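Long-range contacts in E3 SUMO-protein ligase SIZ1 (Saccharomyces cerevisiae, PDB 3I2D), which acts as a SUMO E3 ligase that promotes attachment of SUMO to septins and to PCNA: residues K75-L79 with A105-L109; V84-T90 with T191-L197; I137-N143 with G164-A169; F68-Y74 with Y120-G124. All blocks are in the same frame, centred on the assembly; numbering follows the deposited sequence.

Interaction 1: residues K75-L79 with A105-L109; sequences KIQRL and ADYNL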
loop_
_atom_site.group_PDB
_atom_site.type_symbol
_atom_site.label_atom_id
_atom_site.label_comp_id
_atom_site.label_asym_id
_atom_site.label_seq_id
_atom_site.Cartn_x
_atom_site.Cartn_y
_atom_site.Cartn_z
ATOM N N LYS A 75 6.013 -2.407 6.363
ATOM C CA LYS A 75 5.545 -3.090 7.552
ATOM C C LYS A 75 6.192 -2.471 8.778
ATOM O O LYS A 75 7.423 -2.406 8.874
ATOM C CB LYS A 75 5.909 -4.574 7.441
ATOM C CG LYS A 75 5.137 -5.520 8.341
ATOM C CD LYS A 75 5.412 -6.973 7.953
ATOM C CE LYS A 75 5.083 -7.213 6.472
ATOM N NZ LYS A 75 5.260 -8.627 6.008
ATOM N N ILE A 76 5.360 -1.997 9.703
ATOM C CA ILE A 76 5.863 -1.387 10.925
ATOM C C ILE A 76 6.502 -2.498 11.751
ATOM O O ILE A 76 5.836 -3.459 12.144
ATOM C CB ILE A 76 4.728 -0.708 11.702
ATOM C CG1 ILE A 76 4.249 0.516 10.923
ATOM C CG2 ILE A 76 5.200 -0.311 13.077
ATOM C CD1 ILE A 76 3.082 1.234 11.567
ATOM N N GLN A 77 7.801 -2.362 11.991
ATOM C CA GLN A 77 8.566 -3.363 12.718
ATOM C C GLN A 77 8.855 -2.996 14.160
ATOM O O GLN A 77 8.493 -3.738 15.072
ATOM C CB GLN A 77 9.883 -3.595 11.999
ATOM C CG GLN A 77 10.207 -5.030 11.689
ATOM C CD GLN A 77 11.299 -5.120 10.645
ATOM O OE1 GLN A 77 12.401 -4.595 10.836
ATOM N NE2 GLN A 77 10.998 -5.775 9.526
ATOM N N ARG A 78 9.512 -1.857 14.365
ATOM C CA ARG A 78 9.866 -1.416 15.713
ATOM C C ARG A 78 9.495 0.026 15.955
ATOM O O ARG A 78 9.528 0.844 15.041
ATOM C CB ARG A 78 11.370 -1.530 15.933
ATOM C CG ARG A 78 11.781 -2.027 17.299
ATOM C CD ARG A 78 11.965 -3.538 17.282
ATOM N NE ARG A 78 12.769 -3.970 16.135
ATOM C CZ ARG A 78 13.981 -3.498 15.835
ATOM N NH1 ARG A 78 14.552 -2.569 16.597
ATOM N NH2 ARG A 78 14.621 -3.957 14.764
ATOM N N LEU A 79 9.150 0.341 17.194
ATOM C CA LEU A 79 8.837 1.715 17.549
ATOM C C LEU A 79 10.047 2.300 18.253
ATOM O O LEU A 79 10.557 1.698 19.192
ATOM C CB LEU A 79 7.651 1.804 18.517
ATOM C CG LEU A 79 7.464 3.256 19.012
ATOM C CD1 LEU A 79 6.173 3.850 18.459
ATOM C CD2 LEU A 79 7.455 3.296 20.523
ATOM N N ALA A 105 20.888 -2.548 17.869
ATOM C CA ALA A 105 19.885 -3.250 17.072
ATOM C C ALA A 105 19.138 -2.390 16.048
ATOM O O ALA A 105 18.827 -2.855 14.950
ATOM C CB ALA A 105 18.886 -3.935 18.001
ATOM N N ASP A 106 18.850 -1.142 16.402
ATOM C CA ASP A 106 18.138 -0.258 15.493
ATOM C C ASP A 106 19.010 0.259 14.347
ATOM O O ASP A 106 18.741 -0.023 13.181
ATOM C CB ASP A 106 17.548 0.942 16.252
ATOM C CG ASP A 106 16.410 0.555 17.200
ATOM O OD1 ASP A 106 15.690 -0.428 16.910
ATOM O OD2 ASP A 106 16.226 1.258 18.225
ATOM N N TYR A 107 20.057 1.011 14.680
ATOM C CA TYR A 107 20.939 1.592 13.669
ATOM C C TYR A 107 21.315 0.646 12.546
ATOM O O TYR A 107 21.701 1.081 11.467
ATOM C CB TYR A 107 22.234 2.124 14.297
ATOM C CG TYR A 107 23.061 2.903 13.298
ATOM C CD1 TYR A 107 22.767 4.239 13.020
ATOM C CD2 TYR A 107 24.042 2.276 12.536
ATOM C CE1 TYR A 107 23.423 4.932 11.994
ATOM C CE2 TYR A 107 24.700 2.958 11.510
ATOM C CZ TYR A 107 24.384 4.282 11.241
ATOM O OH TYR A 107 25.001 4.945 10.203
ATOM N N ASN A 108 21.210 -0.648 12.805
ATOM C CA ASN A 108 21.568 -1.659 11.818
ATOM C C ASN A 108 20.668 -1.676 10.583
ATOM O O ASN A 108 21.074 -1.280 9.479
ATOM C CB ASN A 108 21.546 -3.035 12.480
ATOM C CG ASN A 108 22.385 -3.083 13.745
ATOM O OD1 ASN A 108 22.349 -4.067 14.489
ATOM N ND2 ASN A 108 23.148 -2.021 13.995
ATOM N N LEU A 109 19.444 -2.152 10.777
ATOM C CA LEU A 109 18.478 -2.248 9.700
ATOM C C LEU A 109 18.550 -1.057 8.745
ATOM O O LEU A 109 18.432 -1.210 7.527
ATOM C CB LEU A 109 17.072 -2.341 10.292
ATOM C CG LEU A 109 16.884 -3.183 11.561
ATOM C CD1 LEU A 109 15.383 -3.418 11.821
ATOM C CD2 LEU A 109 17.607 -4.513 11.399
#
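Asp106 OD1 receives the guanidinium of Arg78 in a salt bridge, with NH1 modelled 2.4 Å from OD1, a separation too short to be taken literally. The pair spans the gap between an edge strand of the PINIT domain and the short helix 104-111, at a classic beta bulge in which Gln77 and Arg78 both face Ile201 of the next strand. The strand and helix axes are 10.8 Å apart, so long side chains do the bridging. Arg78 reaches over by bending at chi2 (93°) and chi3 (47°), which turns its flat end toward the helix. There the guanidinium and carboxylate planes are only 14° apart, nearly coplanar, and OD1 comes in at the guanidinium edge. Asp106 is itself placed at the start of the helix, where its backbone N bonds to Ser103 OG. One turn further on, the side chain of Leu109 lies across that of Arg78, roughly perpendicular, bringing a methyl against the second terminal nitrogen. The contact is a surface one. Gln77 takes a different path, its NE2 making weak hydrogen bonds to Glu203 and His117, while its OE1 lies 3.4 Å from CD1 of Leu109.

Interaction 2: residues V84-T90 with T191-L197; sequences VMNVEVT and TTKEYKL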
loop_
_atom_site.group_PDB
_atom_site.type_symbol
_atom_site.label_atom_id
_atom_site.label_comp_id
_atom_site.label_asym_id
_atom_site.label_seq_id
_atom_site.Cartn_x
_atom_site.Cartn_y
_atom_site.Cartn_z
ATOM N N VAL A 84 8.125 10.188 20.039
ATOM C CA VAL A 84 6.683 10.256 20.196
ATOM C C VAL A 84 6.376 11.661 20.651
ATOM O O VAL A 84 6.736 12.062 21.758
ATOM C CB VAL A 84 6.194 9.256 21.232
ATOM C CG1 VAL A 84 4.690 9.389 21.419
ATOM C CG2 VAL A 84 6.563 7.855 20.786
ATOM N N MET A 85 5.719 12.416 19.783
ATOM C CA MET A 85 5.394 13.802 20.085
ATOM C C MET A 85 3.894 14.079 20.000
ATOM O O MET A 85 3.115 13.277 19.477
ATOM C CB MET A 85 6.154 14.710 19.116
ATOM C CG MET A 85 7.599 14.274 18.923
ATOM S SD MET A 85 8.475 15.110 17.586
ATOM C CE MET A 85 7.698 14.425 16.132
ATOM N N ASN A 86 3.491 15.221 20.532
ATOM C CA ASN A 86 2.096 15.618 20.503
ATOM C C ASN A 86 2.029 16.999 19.889
ATOM O O ASN A 86 2.906 17.834 20.125
ATOM C CB ASN A 86 1.529 15.658 21.916
ATOM C CG ASN A 86 1.537 14.300 22.576
ATOM O OD1 ASN A 86 0.609 13.506 22.399
ATOM N ND2 ASN A 86 2.597 14.014 23.331
ATOM N N VAL A 87 1.009 17.213 19.067
ATOM C CA VAL A 87 0.772 18.489 18.424
ATOM C C VAL A 87 -0.433 19.056 19.153
ATOM O O VAL A 87 -1.480 18.409 19.250
ATOM C CB VAL A 87 0.458 18.311 16.928
ATOM C CG1 VAL A 87 -0.016 19.627 16.329
ATOM C CG2 VAL A 87 1.698 17.840 16.198
ATOM N N GLU A 88 -0.282 20.261 19.683
ATOM C CA GLU A 88 -1.362 20.900 20.427
ATOM C C GLU A 88 -2.222 21.836 19.591
ATOM O O GLU A 88 -1.888 22.172 18.453
ATOM C CB GLU A 88 -0.783 21.685 21.603
ATOM C CG GLU A 88 -0.390 20.842 22.807
ATOM C CD GLU A 88 0.293 21.665 23.893
ATOM O OE1 GLU A 88 0.359 21.187 25.051
ATOM O OE2 GLU A 88 0.770 22.786 23.586
ATOM N N VAL A 89 -3.338 22.250 20.177
ATOM C CA VAL A 89 -4.253 23.180 19.544
ATOM C C VAL A 89 -3.723 24.568 19.869
ATOM O O VAL A 89 -3.611 24.931 21.038
ATOM C CB VAL A 89 -5.643 23.011 20.117
ATOM C CG1 VAL A 89 -6.598 23.993 19.470
ATOM C CG2 VAL A 89 -6.107 21.587 19.874
ATOM N N THR A 90 -3.391 25.338 18.838
ATOM C CA THR A 90 -2.819 26.672 19.020
ATOM C C THR A 90 -3.276 27.549 17.876
ATOM O O THR A 90 -3.444 27.063 16.766
ATOM C CB THR A 90 -1.253 26.617 19.018
ATOM O OG1 THR A 90 -0.710 27.942 19.063
ATOM C CG2 THR A 90 -0.744 25.945 17.762
ATOM N N THR A 191 -3.637 25.063 14.471
ATOM C CA THR A 191 -4.221 23.749 14.587
ATOM C C THR A 191 -5.506 23.795 15.421
ATOM O O THR A 191 -5.542 24.411 16.482
ATOM C CB THR A 191 -3.219 22.787 15.224
ATOM O OG1 THR A 191 -2.751 23.335 16.467
ATOM C CG2 THR A 191 -2.048 22.581 14.293
ATOM N N THR A 192 -6.557 23.152 14.923
ATOM C CA THR A 192 -7.843 23.090 15.623
ATOM C C THR A 192 -8.026 21.734 16.302
ATOM O O THR A 192 -8.954 21.545 17.075
ATOM C CB THR A 192 -9.034 23.277 14.667
ATOM O OG1 THR A 192 -9.023 22.235 13.678
ATOM C CG2 THR A 192 -8.980 24.642 13.996
ATOM N N LYS A 193 -7.142 20.789 16.007
ATOM C CA LYS A 193 -7.230 19.462 16.588
ATOM C C LYS A 193 -5.855 19.037 17.086
ATOM O O LYS A 193 -4.859 19.623 16.688
ATOM C CB LYS A 193 -7.741 18.490 15.522
ATOM C CG LYS A 193 -8.816 19.108 14.660
ATOM C CD LYS A 193 -9.778 18.085 14.069
ATOM C CE LYS A 193 -10.538 17.302 15.135
ATOM N NZ LYS A 193 -11.409 16.265 14.490
ATOM N N GLU A 194 -5.803 18.043 17.973
ATOM C CA GLU A 194 -4.529 17.535 18.476
ATOM C C GLU A 194 -4.054 16.372 17.614
ATOM O O GLU A 194 -4.865 15.629 17.070
ATOM C CB GLU A 194 -4.653 17.060 19.917
ATOM C CG GLU A 194 -4.477 18.155 20.940
ATOM C CD GLU A 194 -4.324 17.610 22.345
ATOM O OE1 GLU A 194 -5.236 16.873 22.791
ATOM O OE2 GLU A 194 -3.295 17.917 22.995
ATOM N N TYR A 195 -2.740 16.223 17.480
ATOM C CA TYR A 195 -2.182 15.139 16.686
ATOM C C TYR A 195 -1.081 14.435 17.471
ATOM O O TYR A 195 -0.456 15.020 18.344
ATOM C CB TYR A 195 -1.570 15.656 15.383
ATOM C CG TYR A 195 -2.496 16.411 14.457
ATOM C CD1 TYR A 195 -2.953 17.694 14.779
ATOM C CD2 TYR A 195 -2.866 15.866 13.233
ATOM C CE1 TYR A 195 -3.752 18.412 13.891
ATOM C CE2 TYR A 195 -3.656 16.566 12.347
ATOM C CZ TYR A 195 -4.095 17.836 12.677
ATOM O OH TYR A 195 -4.873 18.516 11.779
ATOM N N LYS A 196 -0.829 13.177 17.154
ATOM C CA LYS A 196 0.219 12.453 17.848
ATOM C C LYS A 196 1.116 11.834 16.781
ATOM O O LYS A 196 0.627 11.269 15.803
ATOM C CB LYS A 196 -0.390 11.376 18.756
ATOM C CG LYS A 196 0.543 10.878 19.838
ATOM C CD LYS A 196 -0.191 9.974 20.814
ATOM C CE LYS A 196 0.719 9.468 21.941
ATOM N NZ LYS A 196 1.245 10.556 22.823
ATOM N N LEU A 197 2.426 11.967 16.950
ATOM C CA LEU A 197 3.356 11.409 15.985
ATOM C C LEU A 197 4.086 10.217 16.574
ATOM O O LEU A 197 4.243 10.120 17.785
ATOM C CB LEU A 197 4.358 12.469 15.540
ATOM C CG LEU A 197 3.763 13.631 14.740
ATOM C CD1 LEU A 197 2.866 14.494 15.628
ATOM C CD2 LEU A 197 4.892 14.466 14.188
HETATM O O HOH W 1 -3.927 21.054 22.766
#
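Val87 and Tyr195 make the close-packed middle of this contact. They form an antiparallel hydrogen-bonded pair, Val87 N reaching Tyr195 O at 2.7 Å with an N-H...O angle of 168°, and their CB atoms sit 3.7 Å apart. Each gamma methyl of Val87 has its own neighbour: CG1 rests obliquely against the tyrosine ring, while CG2 meets Leu197 CD1 at 3.6 Å. Met85 bends at chi3 (-71°) to lay CE on the other Leu197 methyl, CD2. Leu186, Tyr188, Cys96 and Ala98 of the facing sheet cover this layer.

The other side is polar and more open. Lys196 runs parallel to Asn86 and curls at its last torsion so that NZ gives a 3.0 Å hydrogen bond to OD1. Glu88 and Glu194 are neighbours, and a water accepts from Val89 N and donates weakly to Glu194 OE2. Beyond Glu88 the ladder breaks up: Thr191 N still reaches Thr90 O, but Thr191 OG1 accepts from Thr90 N at 3.2 Å and is modelled improbably close to Glu88 O. Strands 74-90 and 195-204 are neighbours in a four-stranded antiparallel sheet of the PINIT domain, apolar side chains facing the other sheet and polar ones outward, as in a beta sandwich.

Interaction 3: residues I137-N143 with G164-A169; sequences IQFPFPN and GTAKPA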
loop_
_atom_site.group_PDB
_atom_site.type_symbol
_atom_site.label_atom_id
_atom_site.label_comp_id
_atom_site.label_asym_id
_atom_site.label_seq_id
_atom_site.Cartn_x
_atom_site.Cartn_y
_atom_site.Cartn_z
ATOM N N ILE A 137 -3.268 8.450 8.036
ATOM C CA ILE A 137 -2.043 9.195 8.285
ATOM C C ILE A 137 -2.344 10.646 7.960
ATOM O O ILE A 137 -2.652 10.985 6.824
ATOM C CB ILE A 137 -0.903 8.709 7.409
ATOM C CG1 ILE A 137 -0.496 7.303 7.848
ATOM C CG2 ILE A 137 0.255 9.686 7.478
ATOM C CD1 ILE A 137 0.448 6.604 6.885
ATOM N N GLN A 138 -2.269 11.506 8.963
ATOM C CA GLN A 138 -2.557 12.904 8.741
ATOM C C GLN A 138 -1.777 13.863 9.622
ATOM O O GLN A 138 -1.983 13.912 10.833
ATOM C CB GLN A 138 -4.036 13.159 8.939
ATOM C CG GLN A 138 -4.481 14.464 8.352
ATOM C CD GLN A 138 -5.918 14.774 8.694
ATOM O OE1 GLN A 138 -6.241 15.062 9.849
ATOM N NE2 GLN A 138 -6.798 14.696 7.698
ATOM N N PHE A 139 -0.879 14.616 8.986
ATOM C CA PHE A 139 -0.059 15.628 9.631
ATOM C C PHE A 139 -0.797 16.970 9.653
ATOM O O PHE A 139 -1.621 17.246 8.791
ATOM C CB PHE A 139 1.227 15.831 8.843
ATOM C CG PHE A 139 2.252 14.784 9.081
ATOM C CD1 PHE A 139 2.073 13.498 8.608
ATOM C CD2 PHE A 139 3.400 15.078 9.806
ATOM C CE1 PHE A 139 3.026 12.518 8.861
ATOM C CE2 PHE A 139 4.345 14.114 10.060
ATOM C CZ PHE A 139 4.160 12.828 9.589
ATOM N N PRO A 140 -0.526 17.824 10.646
ATOM C CA PRO A 140 -1.238 19.103 10.624
ATOM C C PRO A 140 -0.644 19.993 9.523
ATOM O O PRO A 140 0.546 19.915 9.248
ATOM C CB PRO A 140 -0.984 19.660 12.019
ATOM C CG PRO A 140 0.366 19.097 12.361
ATOM C CD PRO A 140 0.224 17.662 11.903
ATOM N N PHE A 141 -1.481 20.814 8.892
ATOM C CA PHE A 141 -1.048 21.720 7.835
ATOM C C PHE A 141 -1.342 23.151 8.266
ATOM O O PHE A 141 -2.408 23.439 8.797
ATOM C CB PHE A 141 -1.809 21.424 6.548
ATOM C CG PHE A 141 -1.374 22.259 5.379
ATOM C CD1 PHE A 141 -0.387 21.797 4.505
ATOM C CD2 PHE A 141 -1.961 23.506 5.136
ATOM C CE1 PHE A 141 0.006 22.559 3.406
ATOM C CE2 PHE A 141 -1.575 24.283 4.034
ATOM C CZ PHE A 141 -0.592 23.808 3.170
ATOM N N PRO A 142 -0.395 24.070 8.061
ATOM C CA PRO A 142 0.927 23.888 7.449
ATOM C C PRO A 142 1.940 23.347 8.468
ATOM O O PRO A 142 1.734 23.443 9.685
ATOM C CB PRO A 142 1.282 25.300 7.005
ATOM C CG PRO A 142 0.747 26.118 8.195
ATOM C CD PRO A 142 -0.602 25.470 8.487
ATOM N N ASN A 143 3.035 22.782 7.981
ATOM C CA ASN A 143 4.047 22.275 8.893
ATOM C C ASN A 143 5.410 22.255 8.244
ATOM O O ASN A 143 5.545 22.379 7.031
ATOM C CB ASN A 143 3.682 20.864 9.381
ATOM C CG ASN A 143 4.001 19.769 8.360
ATOM O OD1 ASN A 143 5.153 19.559 8.005
ATOM N ND2 ASN A 143 2.975 19.056 7.906
ATOM N N GLY A 164 1.564 15.489 0.938
ATOM C CA GLY A 164 2.479 15.242 2.037
ATOM C C GLY A 164 1.894 15.044 3.420
ATOM O O GLY A 164 2.423 14.264 4.217
ATOM N N THR A 165 0.811 15.745 3.722
ATOM C CA THR A 165 0.195 15.628 5.037
ATOM C C THR A 165 -0.492 14.277 5.224
ATOM O O THR A 165 -0.868 13.916 6.339
ATOM C CB THR A 165 -0.838 16.766 5.289
ATOM O OG1 THR A 165 -1.780 16.811 4.212
ATOM C CG2 THR A 165 -0.143 18.122 5.405
ATOM N N ALA A 166 -0.623 13.511 4.148
ATOM C CA ALA A 166 -1.287 12.216 4.239
ATOM C C ALA A 166 -0.385 10.984 4.069
ATOM O O ALA A 166 -0.857 9.907 3.710
ATOM C CB ALA A 166 -2.424 12.163 3.236
ATOM N N LYS A 167 0.906 11.130 4.313
ATOM C CA LYS A 167 1.800 9.986 4.192
ATOM C C LYS A 167 2.964 10.208 5.124
ATOM O O LYS A 167 3.349 11.351 5.384
ATOM C CB LYS A 167 2.293 9.819 2.748
ATOM C CG LYS A 167 3.106 10.982 2.196
ATOM C CD LYS A 167 3.238 10.878 0.679
ATOM C CE LYS A 167 3.862 12.129 0.072
ATOM N NZ LYS A 167 4.085 12.006 -1.404
ATOM N N PRO A 168 3.542 9.123 5.650
ATOM C CA PRO A 168 4.679 9.238 6.569
ATOM C C PRO A 168 5.907 9.933 5.953
ATOM O O PRO A 168 6.073 9.989 4.727
ATOM C CB PRO A 168 4.956 7.786 6.938
ATOM C CG PRO A 168 4.642 7.067 5.662
ATOM C CD PRO A 168 3.340 7.723 5.243
ATOM N N ALA A 169 6.763 10.456 6.821
ATOM C CA ALA A 169 7.965 11.144 6.383
ATOM C C ALA A 169 9.213 10.296 6.653
ATOM O O ALA A 169 9.400 9.784 7.746
ATOM C CB ALA A 169 8.071 12.484 7.089
HETATM O O HOH W 2 3.402 16.569 6.404
#
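With CG1 beside its backbone N (chi1 -69°) and the chain extended beyond it (chi2 169°), Ile137 sends CD1 onto Pro168, where it meets ring atom CD at 3.5 Å. The same chi1 sets its other branch, CG2, against the backbone at Lys167. Next along, the bond from Phe139 N to Thr165 O measures 2.7 Å and is fairly straight, 165° at the hydrogen; the donor lies in the carbonyl plane, on a lone pair. Thr165 O is used more than once: it also sits at the edge of the Phe139 ring, in its plane, and takes a CA-H...O contact from Gln138 CA at 3.1 Å. This is loop-to-loop packing within the PINIT domain, between the segment leading into strand 143-147 of one sheet and the one leading into strand 169-170 of the other, with Ser123 of strand 117-125 bonded to Gln138 through backbone and hydroxyl. Farther on, CG2 of Thr165 comes to the edge of the Phe141 ring, 3.8 Å from its CD1. Phe141 precedes a cis peptide bond, which folds Pro142 back so that its CB lies over the centre of a ring face. Asn143 braces the turn by giving ND2 to Pro140 O at 2.9 Å, with the acceptor in its amide plane, while a water bonded to ND2 donates weakly to Gly164 O.

Interaction 4: residues F68-Y74 with Y120-G124; sequences FKESPFY and YLFSG
A buried aromatic cluster of Phe68, Tyr74, Tyr120 and Phe122 fastens the loop ahead of strand 74-90 to strand 117-125 in the PINIT domain. No hydrogen bond runs between the two segments; the join is made by rings. Phe68 and Phe122 overlap with their side chains running antiparallel, their centroids 5.1 Å apart and their planes inclined at 32°, an oblique pairing. What lies over a face of Phe68 is the CB of Phe122, in a CH-pi contact 3.8 Å from the ring centroid. Farther round the Phe68 ring, its CE2 approaches Ser123 O at 3.3 Å, and Gly124 N lies at the ring edge, near its plane.

Tyr74 supplies the second half of the cluster. Its CG sits between the backbone N and the carbonyl carbon (chi1 59°), and the ring swings toward the strand. There Tyr120 turns its edge to the face of Tyr74, an edge-to-face pair with centroids 5.8 Å apart and planes at 78°. Tyr74 also meets Phe122: Tyr74 OH lies 3.6 Å from Phe122 CE2 at the ring edge, and Tyr74 CE1 is 3.8 Å from Phe122 CZ. Ser71, first residue of the type I turn that ends at Tyr74, puts its CB over a face of the Tyr74 ring, toward the rim.

Strand 195-204 borders the cluster through Val202 and Met204, and Ile137 packs on Tyr74. At the turn itself, Phe73 packs on Leu210 of helix 207-215 and on Gln283 and Leu284 of helix 276-285, the latter in the SP-RING zinc finger.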
loop_
_atom_site.group_PDB
_atom_site.type_symbol
_atom_site.label_atom_id
_atom_site.label_comp_id
_atom_site.label_asym_id
_atom_site.label_seq_id
_atom_site.Cartn_x
_atom_site.Cartn_y
_atom_site.Cartn_z
ATOM N N PHE A 68 -2.257 2.993 12.648
ATOM C CA PHE A 68 -2.381 3.553 11.318
ATOM C C PHE A 68 -2.815 2.565 10.247
ATOM O O PHE A 68 -2.382 1.418 10.244
ATOM C CB PHE A 68 -1.074 4.223 10.914
ATOM C CG PHE A 68 -0.695 5.361 11.806
ATOM C CD1 PHE A 68 0.239 5.187 12.821
ATOM C CD2 PHE A 68 -1.326 6.593 11.681
ATOM C CE1 PHE A 68 0.538 6.217 13.701
ATOM C CE2 PHE A 68 -1.030 7.628 12.561
ATOM C CZ PHE A 68 -0.095 7.434 13.573
ATOM N N LYS A 69 -3.684 3.028 9.346
ATOM C CA LYS A 69 -4.154 2.210 8.239
ATOM C C LYS A 69 -2.919 1.656 7.550
ATOM O O LYS A 69 -1.998 2.402 7.189
ATOM C CB LYS A 69 -4.944 3.042 7.231
ATOM C CG LYS A 69 -6.289 3.529 7.706
ATOM C CD LYS A 69 -7.057 4.150 6.542
ATOM C CE LYS A 69 -8.342 4.826 6.997
ATOM N NZ LYS A 69 -9.096 5.384 5.840
ATOM N N GLU A 70 -2.912 0.349 7.353
ATOM C CA GLU A 70 -1.778 -0.301 6.733
ATOM C C GLU A 70 -1.707 -0.201 5.222
ATOM O O GLU A 70 -2.657 0.177 4.544
ATOM C CB GLU A 70 -1.746 -1.776 7.133
ATOM C CG GLU A 70 -1.547 -2.024 8.617
ATOM C CD GLU A 70 -2.232 -3.293 9.056
ATOM O OE1 GLU A 70 -1.992 -4.337 8.413
ATOM O OE2 GLU A 70 -3.014 -3.247 10.033
ATOM N N SER A 71 -0.524 -0.527 4.722
ATOM C CA SER A 71 -0.229 -0.562 3.312
ATOM C C SER A 71 0.613 -1.808 3.160
ATOM O O SER A 71 1.465 -2.098 4.003
ATOM C CB SER A 71 0.596 0.641 2.897
ATOM O OG SER A 71 0.975 0.522 1.539
ATOM N N PRO A 72 0.376 -2.581 2.102
ATOM C CA PRO A 72 1.183 -3.788 1.929
ATOM C C PRO A 72 2.604 -3.459 1.476
ATOM O O PRO A 72 3.425 -4.366 1.327
ATOM C CB PRO A 72 0.403 -4.570 0.879
ATOM C CG PRO A 72 -0.191 -3.479 0.039
ATOM C CD PRO A 72 -0.678 -2.497 1.077
ATOM N N PHE A 73 2.898 -2.170 1.279
ATOM C CA PHE A 73 4.229 -1.745 0.824
ATOM C C PHE A 73 5.262 -1.451 1.904
ATOM O O PHE A 73 6.429 -1.203 1.609
ATOM C CB PHE A 73 4.117 -0.557 -0.137
ATOM C CG PHE A 73 3.497 -0.921 -1.442
ATOM C CD1 PHE A 73 2.216 -0.483 -1.770
ATOM C CD2 PHE A 73 4.163 -1.771 -2.317
ATOM C CE1 PHE A 73 1.606 -0.888 -2.943
ATOM C CE2 PHE A 73 3.560 -2.186 -3.499
ATOM C CZ PHE A 73 2.280 -1.744 -3.814
ATOM N N TYR A 74 4.833 -1.452 3.155
ATOM C CA TYR A 74 5.766 -1.265 4.244
ATOM C C TYR A 74 5.160 -1.919 5.477
ATOM O O TYR A 74 3.940 -2.019 5.606
ATOM C CB TYR A 74 6.097 0.214 4.445
ATOM C CG TYR A 74 4.936 1.131 4.748
ATOM C CD1 TYR A 74 4.246 1.042 5.961
ATOM C CD2 TYR A 74 4.569 2.137 3.851
ATOM C CE1 TYR A 74 3.226 1.932 6.276
ATOM C CE2 TYR A 74 3.553 3.029 4.154
ATOM C CZ TYR A 74 2.882 2.921 5.369
ATOM O OH TYR A 74 1.849 3.781 5.663
ATOM N N TYR A 120 10.324 5.849 9.513
ATOM C CA TYR A 120 9.204 6.681 9.103
ATOM C C TYR A 120 8.554 7.410 10.267
ATOM O O TYR A 120 8.432 6.879 11.369
ATOM C CB TYR A 120 8.142 5.825 8.399
ATOM C CG TYR A 120 8.440 5.491 6.956
ATOM C CD1 TYR A 120 9.669 5.818 6.375
ATOM C CD2 TYR A 120 7.476 4.878 6.155
ATOM C CE1 TYR A 120 9.927 5.549 5.032
ATOM C CE2 TYR A 120 7.723 4.600 4.809
ATOM C CZ TYR A 120 8.947 4.942 4.259
ATOM O OH TYR A 120 9.185 4.688 2.929
ATOM N N LEU A 121 8.146 8.643 10.031
ATOM C CA LEU A 121 7.464 9.366 11.076
ATOM C C LEU A 121 5.997 9.395 10.648
ATOM O O LEU A 121 5.679 9.723 9.499
ATOM C CB LEU A 121 8.020 10.770 11.197
ATOM C CG LEU A 121 7.352 11.632 12.260
ATOM C CD1 LEU A 121 7.424 10.951 13.621
ATOM C CD2 LEU A 121 8.036 12.987 12.265
ATOM N N PHE A 122 5.113 8.997 11.556
ATOM C CA PHE A 122 3.682 8.985 11.274
ATOM C C PHE A 122 2.995 10.049 12.103
ATOM O O PHE A 122 3.517 10.484 13.130
ATOM C CB PHE A 122 3.042 7.634 11.628
ATOM C CG PHE A 122 3.400 6.525 10.692
ATOM C CD1 PHE A 122 4.671 5.967 10.709
ATOM C CD2 PHE A 122 2.467 6.042 9.786
ATOM C CE1 PHE A 122 5.006 4.955 9.843
ATOM C CE2 PHE A 122 2.794 5.027 8.911
ATOM C CZ PHE A 122 4.065 4.480 8.940
ATOM N N SER A 123 1.812 10.448 11.659
ATOM C CA SER A 123 1.041 11.434 12.374
ATOM C C SER A 123 -0.416 11.084 12.231
ATOM O O SER A 123 -0.837 10.612 11.194
ATOM C CB SER A 123 1.295 12.815 11.801
ATOM O OG SER A 123 0.500 13.778 12.459
ATOM N N GLY A 124 -1.187 11.307 13.282
ATOM C CA GLY A 124 -2.606 11.024 13.232
ATOM C C GLY A 124 -3.295 11.920 14.233
ATOM O O GLY A 124 -2.640 12.499 15.087
#

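From the N terminus, interaction 4 opens first, at 68-74, and closes at 120-124; interaction 1 is nested inside that loop and ties the start of strand 74-90 to helix 104-111. Interaction 2 opens later on the same strand and closes only at 191-197, so it crosses both interactions 1 and 4. Interaction 3 lies inside its loop, in series after interactions 1 and 4. Interactions 2 and 4 meet where strands 195-204 and 117-125 are sheet neighbours. Residues 137-143 and 164-169 both border strand 117-125, and Tyr195 packs against 138-140, joining interaction 3 to interactions 4 and 2. All four lie within the PINIT domain.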